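Local structure of SnoK (5EPA) at residues P140-L154 with M234-R248. The protein probably acts as an iron- and 2-oxoglutarate-dependent carbocyclase in the biosynthesis of the polyketide nogalamycin. Sequence-based numbering, arbitrary orientation.
With AKG (2-oxoglutaric acid), chain H.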
ATOM      1  N   PRO A 140      -0.455 -13.085   1.383  1.00 25.72           N
ATOM      2  CA  PRO A 140      -0.363 -14.514   1.741  1.00 26.44           C
ATOM      3  C   PRO A 140      -0.617 -14.710   3.229  1.00 27.83           C
ATOM      4  O   PRO A 140       0.216 -15.278   3.956  1.00 29.80           O
ATOM      5  CB  PRO A 140       1.062 -14.861   1.353  1.00 26.39           C
ATOM      6  CG  PRO A 140       1.825 -13.585   1.643  1.00 25.79           C
ATOM      7  CD  PRO A 140       0.881 -12.455   1.316  1.00 25.31           C
ATOM      8  N   LEU A 141      -1.781 -14.247   3.674  1.00 28.70           N
ATOM      9  CA  LEU A 141      -2.142 -14.189   5.071  1.00 30.15           C
ATOM     10  C   LEU A 141      -3.553 -14.678   5.331  1.00 32.92           C
ATOM     11  O   LEU A 141      -4.399 -14.611   4.455  1.00 31.67           O
ATOM     12  CB  LEU A 141      -2.052 -12.767   5.592  1.00 28.47           C
ATOM     13  CG  LEU A 141      -0.720 -12.065   5.386  1.00 27.70           C
ATOM     14  CD1 LEU A 141      -0.857 -10.648   5.857  1.00 27.13           C
ATOM     15  CD2 LEU A 141       0.423 -12.731   6.143  1.00 28.54           C
ATOM     16  N   ASN A 142      -3.745 -15.263   6.515  1.00 37.06           N
ATOM     17  CA  ASN A 142      -5.056 -15.542   7.040  1.00 41.01           C
ATOM     18  C   ASN A 142      -5.343 -14.473   8.022  1.00 43.89           C
ATOM     19  O   ASN A 142      -4.440 -13.745   8.466  1.00 43.45           O
ATOM     20  CB  ASN A 142      -5.125 -16.795   7.876  1.00 41.95           C
ATOM     21  CG  ASN A 142      -5.004 -18.028   7.054  1.00 44.00           C
ATOM     22  OD1 ASN A 142      -5.760 -18.199   6.110  1.00 43.44           O
ATOM     23  ND2 ASN A 142      -4.078 -18.940   7.440  1.00 46.58           N
ATOM     24  N   GLU A 143      -6.609 -14.398   8.395  1.00 46.87           N
ATOM     25  CA  GLU A 143      -6.953 -13.743   9.644  1.00 48.32           C
ATOM     26  C   GLU A 143      -6.920 -12.220   9.494  1.00 45.82           C
ATOM     27  O   GLU A 143      -6.529 -11.458  10.421  1.00 43.59           O
ATOM     28  CB  GLU A 143      -6.019 -14.259  10.751  1.00 51.40           C
ATOM     29  CG  GLU A 143      -6.802 -14.472  11.982  1.00 53.79           C
ATOM     30  CD  GLU A 143      -7.828 -15.578  11.843  1.00 57.43           C
ATOM     31  OE1 GLU A 143      -7.530 -16.686  11.326  1.00 55.44           O
ATOM     32  OE2 GLU A 143      -8.968 -15.326  12.280  1.00 64.52           O
ATOM     33  N   LEU A 144      -7.338 -11.759   8.311  1.00 43.97           N
ATOM     34  CA  LEU A 144      -7.316 -10.291   8.132  1.00 41.94           C
ATOM     35  C   LEU A 144      -8.581  -9.626   8.533  1.00 42.79           C
ATOM     36  O   LEU A 144      -9.691 -10.060   8.188  1.00 44.82           O
ATOM     37  CB  LEU A 144      -6.827  -9.702   6.791  1.00 40.04           C
ATOM     38  CG  LEU A 144      -5.578 -10.423   6.312  1.00 39.56           C
ATOM     39  CD1 LEU A 144      -5.073  -9.798   5.033  1.00 38.79           C
ATOM     40  CD2 LEU A 144      -4.502 -10.405   7.388  1.00 38.48           C
ATOM     41  N   SER A 145      -8.376  -8.516   9.223  1.00 39.92           N
ATOM     42  CA  SER A 145      -9.458  -7.756   9.747  1.00 39.24           C
ATOM     43  C   SER A 145      -9.190  -6.264   9.559  1.00 36.33           C
ATOM     44  O   SER A 145      -9.918  -5.598   8.833  1.00 36.21           O
ATOM     45  CB  SER A 145      -9.620  -8.138  11.203  1.00 40.59           C
ATOM     46  OG  SER A 145     -10.672  -7.422  11.793  1.00 43.70           O
ATOM     47  N   ALA A 146      -8.151  -5.749  10.199  1.00 32.85           N
ATOM     48  CA  ALA A 146      -7.890  -4.324  10.187  1.00 30.98           C
ATOM     49  C   ALA A 146      -6.674  -3.976   9.371  1.00 29.24           C
ATOM     50  O   ALA A 146      -6.224  -2.844   9.384  1.00 29.46           O
ATOM     51  CB  ALA A 146      -7.723  -3.832  11.611  1.00 32.50           C
ATOM     52  N   THR A 147      -6.102  -4.961   8.686  1.00 28.04           N
ATOM     53  CA  THR A 147      -4.939  -4.726   7.860  1.00 27.00           C
ATOM     54  C   THR A 147      -5.180  -3.548   6.898  1.00 26.68           C
ATOM     55  O   THR A 147      -6.223  -3.479   6.218  1.00 26.72           O
ATOM     56  CB  THR A 147      -4.546  -5.987   7.089  1.00 26.65           C
ATOM     57  OG1 THR A 147      -4.105  -6.980   8.001  1.00 27.38           O
ATOM     58  CG2 THR A 147      -3.424  -5.744   6.100  1.00 25.66           C
ATOM     59  N   LEU A 148      -4.174  -2.685   6.797  1.00 25.75           N
ATOM     60  CA  LEU A 148      -4.216  -1.504   5.935  1.00 25.34           C
ATOM     61  C   LEU A 148      -2.833  -1.111   5.420  1.00 24.74           C
ATOM     62  O   LEU A 148      -1.803  -1.571   5.923  1.00 23.20           O
ATOM     63  CB  LEU A 148      -4.820  -0.326   6.671  1.00 26.18           C
ATOM     64  CG  LEU A 148      -3.972   0.471   7.643  1.00 27.11           C
ATOM     65  CD1 LEU A 148      -4.746   1.671   8.143  1.00 28.19           C
ATOM     66  CD2 LEU A 148      -3.604  -0.365   8.819  1.00 28.53           C
ATOM     67  N   THR A 149      -2.834  -0.268   4.385  1.00 23.93           N
ATOM     68  CA  THR A 149      -1.616   0.150   3.705  1.00 22.70           C
ATOM     69  C   THR A 149      -1.467   1.659   3.794  1.00 23.48           C
ATOM     70  O   THR A 149      -2.454   2.386   3.638  1.00 23.11           O
ATOM     71  CB  THR A 149      -1.655  -0.215   2.227  1.00 22.43           C
ATOM     72  OG1 THR A 149      -1.671  -1.641   2.041  1.00 22.53           O
ATOM     73  CG2 THR A 149      -0.459   0.366   1.477  1.00 22.07           C
ATOM     74  N   ALA A 150      -0.253   2.105   4.095  1.00 22.85           N
ATOM     75  CA  ALA A 150       0.116   3.498   4.021  1.00 22.79           C
ATOM     76  C   ALA A 150       0.855   3.730   2.708  1.00 22.62           C
ATOM     77  O   ALA A 150       1.902   3.155   2.491  1.00 23.56           O
ATOM     78  CB  ALA A 150       1.030   3.864   5.182  1.00 22.94           C
ATOM     79  N   TRP A 151       0.297   4.560   1.839  1.00 22.49           N
ATOM     80  CA  TRP A 151       0.900   4.868   0.544  1.00 21.94           C
ATOM     81  C   TRP A 151       1.507   6.231   0.676  1.00 22.35           C
ATOM     82  O   TRP A 151       0.804   7.230   0.732  1.00 23.38           O
ATOM     83  CB  TRP A 151      -0.160   4.833  -0.534  1.00 21.35           C
ATOM     84  CG  TRP A 151       0.327   4.807  -1.957  1.00 21.05           C
ATOM     85  CD1 TRP A 151       0.650   3.724  -2.704  1.00 20.79           C
ATOM     86  CD2 TRP A 151       0.449   5.937  -2.819  1.00 20.96           C
ATOM     87  NE1 TRP A 151       1.000   4.107  -3.973  1.00 20.74           N
ATOM     88  CE2 TRP A 151       0.884   5.470  -4.062  1.00 20.68           C
ATOM     89  CE3 TRP A 151       0.266   7.319  -2.634  1.00 21.47           C
ATOM     90  CZ2 TRP A 151       1.087   6.316  -5.143  1.00 20.87           C
ATOM     91  CZ3 TRP A 151       0.515   8.167  -3.708  1.00 21.84           C
ATOM     92  CH2 TRP A 151       0.921   7.660  -4.943  1.00 21.42           C
ATOM     93  N   ILE A 152       2.816   6.243   0.852  1.00 22.71           N
ATOM     94  CA  ILE A 152       3.541   7.435   1.223  1.00 23.43           C
ATOM     95  C   ILE A 152       4.084   8.071  -0.040  1.00 23.74           C
ATOM     96  O   ILE A 152       4.844   7.446  -0.763  1.00 24.46           O
ATOM     97  CB  ILE A 152       4.714   7.063   2.159  1.00 23.58           C
ATOM     98  CG1 ILE A 152       4.204   6.320   3.387  1.00 23.44           C
ATOM     99  CG2 ILE A 152       5.460   8.313   2.615  1.00 24.46           C
ATOM    100  CD1 ILE A 152       5.253   5.472   4.039  1.00 23.70           C
ATOM    101  N   ALA A 153       3.759   9.318  -0.282  1.00 24.31           N
ATOM    102  CA  ALA A 153       4.269  10.006  -1.471  1.00 24.93           C
ATOM    103  C   ALA A 153       5.643  10.589  -1.225  1.00 25.63           C
ATOM    104  O   ALA A 153       5.822  11.347  -0.277  1.00 25.98           O
ATOM    105  CB  ALA A 153       3.338  11.131  -1.859  1.00 25.78           C
ATOM    106  N   LEU A 154       6.608  10.207  -2.061  1.00 25.65           N
ATOM    107  CA  LEU A 154       7.963  10.732  -1.973  1.00 26.06           C
ATOM    108  C   LEU A 154       8.312  11.653  -3.145  1.00 26.89           C
ATOM    109  O   LEU A 154       9.397  12.196  -3.218  1.00 28.31           O
ATOM    110  CB  LEU A 154       8.983   9.603  -1.820  1.00 25.64           C
ATOM    111  CG  LEU A 154       8.846   8.790  -0.518  1.00 25.19           C
ATOM    112  CD1 LEU A 154       9.881   7.669  -0.466  1.00 24.94           C
ATOM    113  CD2 LEU A 154       8.982   9.639   0.724  1.00 25.57           C
ATOM    114  N   MET A 234       7.322   8.501  -7.361  1.00 25.65           N
ATOM    115  CA  MET A 234       7.763   7.499  -6.385  1.00 25.25           C
ATOM    116  C   MET A 234       6.893   7.555  -5.166  1.00 24.36           C
ATOM    117  O   MET A 234       6.805   8.581  -4.506  1.00 24.00           O
ATOM    118  CB  MET A 234       9.226   7.669  -5.960  1.00 26.23           C
ATOM    119  CG  MET A 234       9.639   6.598  -4.950  1.00 26.77           C
ATOM    120  SD  MET A 234      11.292   6.703  -4.180  1.00 28.04           S
ATOM    121  CE  MET A 234      12.337   6.567  -5.619  1.00 28.41           C
ATOM    122  N   ALA A 235       6.289   6.415  -4.841  1.00 23.93           N
ATOM    123  CA  ALA A 235       5.692   6.239  -3.535  1.00 23.97           C
ATOM    124  C   ALA A 235       6.370   5.082  -2.790  1.00 24.22           C
ATOM    125  O   ALA A 235       7.099   4.275  -3.384  1.00 24.08           O
ATOM    126  CB  ALA A 235       4.201   5.979  -3.661  1.00 23.30           C
ATOM    127  N   HIS A 236       6.078   4.994  -1.491  1.00 24.31           N
ATOM    128  CA  HIS A 236       6.488   3.873  -0.676  1.00 24.21           C
ATOM    129  C   HIS A 236       5.259   3.313   0.001  1.00 24.31           C
ATOM    130  O   HIS A 236       4.612   3.991   0.782  1.00 25.75           O
ATOM    131  CB  HIS A 236       7.516   4.283   0.381  1.00 24.96           C
ATOM    132  CG  HIS A 236       8.360   3.149   0.870  1.00 25.10           C
ATOM    133  ND1 HIS A 236       9.563   2.826   0.297  1.00 26.25           N
ATOM    134  CD2 HIS A 236       8.128   2.204   1.804  1.00 25.72           C
ATOM    135  CE1 HIS A 236      10.059   1.748   0.873  1.00 27.17           C
ATOM    136  NE2 HIS A 236       9.210   1.355   1.804  1.00 27.72           N
ATOM    137  N   GLY A 237       4.936   2.059  -0.296  1.00 24.55           N
ATOM    138  CA  GLY A 237       3.748   1.436   0.240  1.00 25.08           C
ATOM    139  C   GLY A 237       4.132   0.583   1.423  1.00 24.84           C
ATOM    140  O   GLY A 237       4.964  -0.291   1.301  1.00 26.66           O
ATOM    141  N   VAL A 238       3.522   0.825   2.564  1.00 24.31           N
ATOM    142  CA  VAL A 238       3.799   0.016   3.744  1.00 24.62           C
ATOM    143  C   VAL A 238       2.544  -0.770   4.158  1.00 24.19           C
ATOM    144  O   VAL A 238       1.520  -0.154   4.431  1.00 24.27           O
ATOM    145  CB  VAL A 238       4.226   0.895   4.937  1.00 25.07           C
ATOM    146  CG1 VAL A 238       4.602   0.028   6.129  1.00 25.71           C
ATOM    147  CG2 VAL A 238       5.384   1.742   4.556  1.00 25.62           C
ATOM    148  N   VAL A 239       2.639  -2.101   4.269  1.00 23.65           N
ATOM    149  CA  VAL A 239       1.472  -2.893   4.677  1.00 22.46           C
ATOM    150  C   VAL A 239       1.585  -3.176   6.147  1.00 22.92           C
ATOM    151  O   VAL A 239       2.562  -3.788   6.594  1.00 24.21           O
ATOM    152  CB  VAL A 239       1.376  -4.196   3.906  1.00 22.17           C
ATOM    153  CG1 VAL A 239       0.231  -5.019   4.405  1.00 22.36           C
ATOM    154  CG2 VAL A 239       1.212  -3.928   2.421  1.00 21.54           C
ATOM    155  N   TYR A 240       0.637  -2.656   6.911  1.00 22.63           N
ATOM    156  CA  TYR A 240       0.527  -2.910   8.343  1.00 22.98           C
ATOM    157  C   TYR A 240      -0.560  -3.971   8.550  1.00 23.32           C
ATOM    158  O   TYR A 240      -1.735  -3.721   8.275  1.00 23.13           O
ATOM    159  CB  TYR A 240       0.168  -1.638   9.096  1.00 23.41           C
ATOM    160  CG  TYR A 240       1.208  -0.529   9.049  1.00 23.45           C
ATOM    161  CD1 TYR A 240       2.344  -0.594   9.835  1.00 24.21           C
ATOM    162  CD2 TYR A 240       1.040   0.559   8.259  1.00 22.93           C
ATOM    163  CE1 TYR A 240       3.289   0.392   9.802  1.00 24.53           C
ATOM    164  CE2 TYR A 240       1.981   1.577   8.209  1.00 23.13           C
ATOM    165  CZ  TYR A 240       3.108   1.495   8.977  1.00 23.92           C
ATOM    166  OH  TYR A 240       4.058   2.508   8.954  1.00 23.80           O
ATOM    167  N   MET A 241      -0.152  -5.156   8.992  1.00 23.59           N
ATOM    168  CA  MET A 241      -1.059  -6.252   9.135  1.00 23.98           C
ATOM    169  C   MET A 241      -1.543  -6.367  10.559  1.00 25.57           C
ATOM    170  O   MET A 241      -0.927  -5.860  11.486  1.00 26.87           O
ATOM    171  CB  MET A 241      -0.398  -7.543   8.691  1.00 23.77           C
ATOM    172  CG  MET A 241       0.783  -8.009   9.561  1.00 23.89           C
ATOM    173  SD  MET A 241       1.585  -9.469   8.904  1.00 23.28           S
ATOM    174  CE  MET A 241       3.032  -9.489   9.982  1.00 23.94           C
ATOM    175  N   ASP A 242      -2.644  -7.057  10.735  1.00 26.94           N
ATOM    176  CA  ASP A 242      -3.113  -7.439  12.049  1.00 28.92           C
ATOM    177  C   ASP A 242      -1.967  -8.124  12.812  1.00 29.35           C
ATOM    178  O   ASP A 242      -1.234  -8.962  12.252  1.00 28.84           O
ATOM    179  CB  ASP A 242      -4.286  -8.400  11.911  1.00 30.88           C
ATOM    180  CG  ASP A 242      -5.492  -7.760  11.176  1.00 31.93           C
ATOM    181  OD1 ASP A 242      -6.334  -7.138  11.868  1.00 35.14           O
ATOM    182  OD2 ASP A 242      -5.638  -7.885   9.930  1.00 31.91           O
ATOM    183  N   ALA A 243      -1.810  -7.781  14.087  1.00 29.77           N
ATOM    184  CA  ALA A 243      -0.664  -8.253  14.871  1.00 30.62           C
ATOM    185  C   ALA A 243      -0.610  -9.767  15.107  1.00 32.19           C
ATOM    186  O   ALA A 243       0.425 -10.300  15.522  1.00 32.46           O
ATOM    187  CB  ALA A 243      -0.602  -7.520  16.186  1.00 31.31           C
ATOM    188  N   ASP A 244      -1.720 -10.452  14.873  1.00 33.33           N
ATOM    189  CA  ASP A 244      -1.804 -11.911  15.053  1.00 34.89           C
ATOM    190  C   ASP A 244      -1.997 -12.606  13.703  1.00 33.74           C
ATOM    191  O   ASP A 244      -2.390 -13.764  13.646  1.00 36.17           O
ATOM    192  CB  ASP A 244      -2.949 -12.285  16.015  1.00 37.63           C
ATOM    193  CG  ASP A 244      -4.348 -11.874  15.481  1.00 39.63           C
ATOM    194  OD1 ASP A 244      -4.487 -11.259  14.396  1.00 39.27           O
ATOM    195  OD2 ASP A 244      -5.359 -12.195  16.146  1.00 44.49           O
ATOM    196  N   ALA A 245      -1.660 -11.934  12.614  1.00 31.29           N
ATOM    197  CA  ALA A 245      -1.703 -12.551  11.281  1.00 29.80           C
ATOM    198  C   ALA A 245      -0.835 -13.782  11.133  1.00 29.66           C
ATOM    199  O   ALA A 245       0.251 -13.860  11.707  1.00 30.91           O
ATOM    200  CB  ALA A 245      -1.284 -11.561  10.239  1.00 28.54           C
ATOM    201  N   THR A 246      -1.345 -14.764  10.388  1.00 29.22           N
ATOM    202  CA  THR A 246      -0.645 -16.011  10.135  1.00 29.12           C
ATOM    203  C   THR A 246      -0.448 -16.248   8.654  1.00 28.38           C
ATOM    204  O   THR A 246      -1.112 -15.595   7.815  1.00 26.96           O
ATOM    205  CB  THR A 246      -1.382 -17.217  10.711  1.00 30.75           C
ATOM    206  OG1 THR A 246      -2.658 -17.346  10.101  1.00 30.90           O
ATOM    207  CG2 THR A 246      -1.536 -17.106  12.238  1.00 31.66           C
ATOM    208  N   TYR A 247       0.457 -17.187   8.323  1.00 28.46           N
ATOM    209  CA  TYR A 247       0.880 -17.430   6.931  1.00 28.21           C
ATOM    210  C   TYR A 247      -0.100 -18.343   6.160  1.00 29.50           C
ATOM    211  O   TYR A 247      -0.588 -19.352   6.660  1.00 29.78           O
ATOM    212  CB  TYR A 247       2.278 -18.028   6.872  1.00 28.32           C
ATOM    213  CG  TYR A 247       2.660 -18.565   5.532  1.00 27.92           C
ATOM    214  CD1 TYR A 247       2.540 -17.793   4.389  1.00 27.24           C
ATOM    215  CD2 TYR A 247       3.103 -19.858   5.395  1.00 29.00           C
ATOM    216  CE1 TYR A 247       2.853 -18.304   3.143  1.00 27.14           C
ATOM    217  CE2 TYR A 247       3.436 -20.380   4.164  1.00 29.15           C
ATOM    218  CZ  TYR A 247       3.291 -19.600   3.042  1.00 28.34           C
ATOM    219  OH  TYR A 247       3.651 -20.136   1.836  1.00 29.03           O
ATOM    220  N   ARG A 248      -0.461 -17.877   4.976  1.00 30.16           N
ATOM    221  CA  ARG A 248      -1.357 -18.626   4.086  1.00 32.23           C
ATOM    222  C   ARG A 248      -0.772 -18.669   2.692  1.00 30.57           C
ATOM    223  O   ARG A 248      -0.599 -17.594   2.092  1.00 29.72           O
ATOM    224  CB  ARG A 248      -2.739 -17.940   4.009  1.00 33.63           C
ATOM    225  CG  ARG A 248      -3.736 -18.752   3.228  1.00 36.16           C
ATOM    226  CD  ARG A 248      -5.001 -17.967   2.941  1.00 38.04           C
ATOM    227  NE  ARG A 248      -5.976 -18.822   2.275  1.00 41.85           N
ATOM    228  CZ  ARG A 248      -7.260 -18.513   2.098  1.00 46.26           C
ATOM    229  NH1 ARG A 248      -7.744 -17.315   2.457  1.00 45.04           N
ATOM    230  NH2 ARG A 248      -8.056 -19.412   1.516  1.00 49.75           N
TER
HETATM  231  C1  AKG H 301      -0.995  -0.348  -3.062  1.00 13.40           C
HETATM  232  O1  AKG H 301      -0.301   0.440  -2.371  1.00 14.55           O
HETATM  233  O2  AKG H 301      -1.706  -1.291  -2.624  1.00 14.12           O
HETATM  234  C2  AKG H 301      -0.993  -0.224  -4.517  1.00 13.68           C
HETATM  235  O5  AKG H 301      -1.708  -1.034  -5.087  1.00 16.29           O
HETATM  236  C3  AKG H 301      -0.167   0.827  -5.214  1.00 13.19           C
HETATM  237  C4  AKG H 301      -0.078   0.728  -6.740  1.00 12.89           C
HETATM  238  C5  AKG H 301       0.738   1.905  -7.307  1.00 13.44           C
HETATM  239  O3  AKG H 301       1.586   2.536  -6.596  1.00 13.85           O
HETATM  240  O4  AKG H 301       0.577   2.254  -8.479  1.00 12.22           O
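The carboxylate of D242 turns into the loop of 140-154 and gathers three donors there. D242 OD2 takes the hydroxyl OG1 of T147 at 2.6 Å and the backbone N of S145 at 2.9 Å, from opposite faces of its plane, while D242 OD1 receives the N of A146 at 2.8 Å on its syn lone pair. A short carboxylate suits this place, since its two oxygens can bind several donors of one turn. Beyond it, L148 to A153 run antiparallel to A235 to Y240, neighbouring central strands in the major sheet of the double-stranded beta-helix (cupin) core of the PhyH family. W151, T149, A235 and V239 share the sheet face toward the iron site. With CG anti to the backbone N (chi1 -166°), the W151 indole lies over A235, whose small CB sits 3.6 Å from the six-ring centroid in a CH-pi contact; W151 NE1 donates to O3 of 2-oxoglutarate, in plane at the ring edge, at 3.1 Å. R233 and T130 also bind this cosubstrate. On the opposite sheet face, the Y240 ring turns its edge to A150 CB, 3.9 Å from Y240 CE2, as its hydroxyl reaches V95 O. Beta-branched residues suit extended strands, and here I152 CD1 meets V238 CG2 obliquely at 3.8 Å.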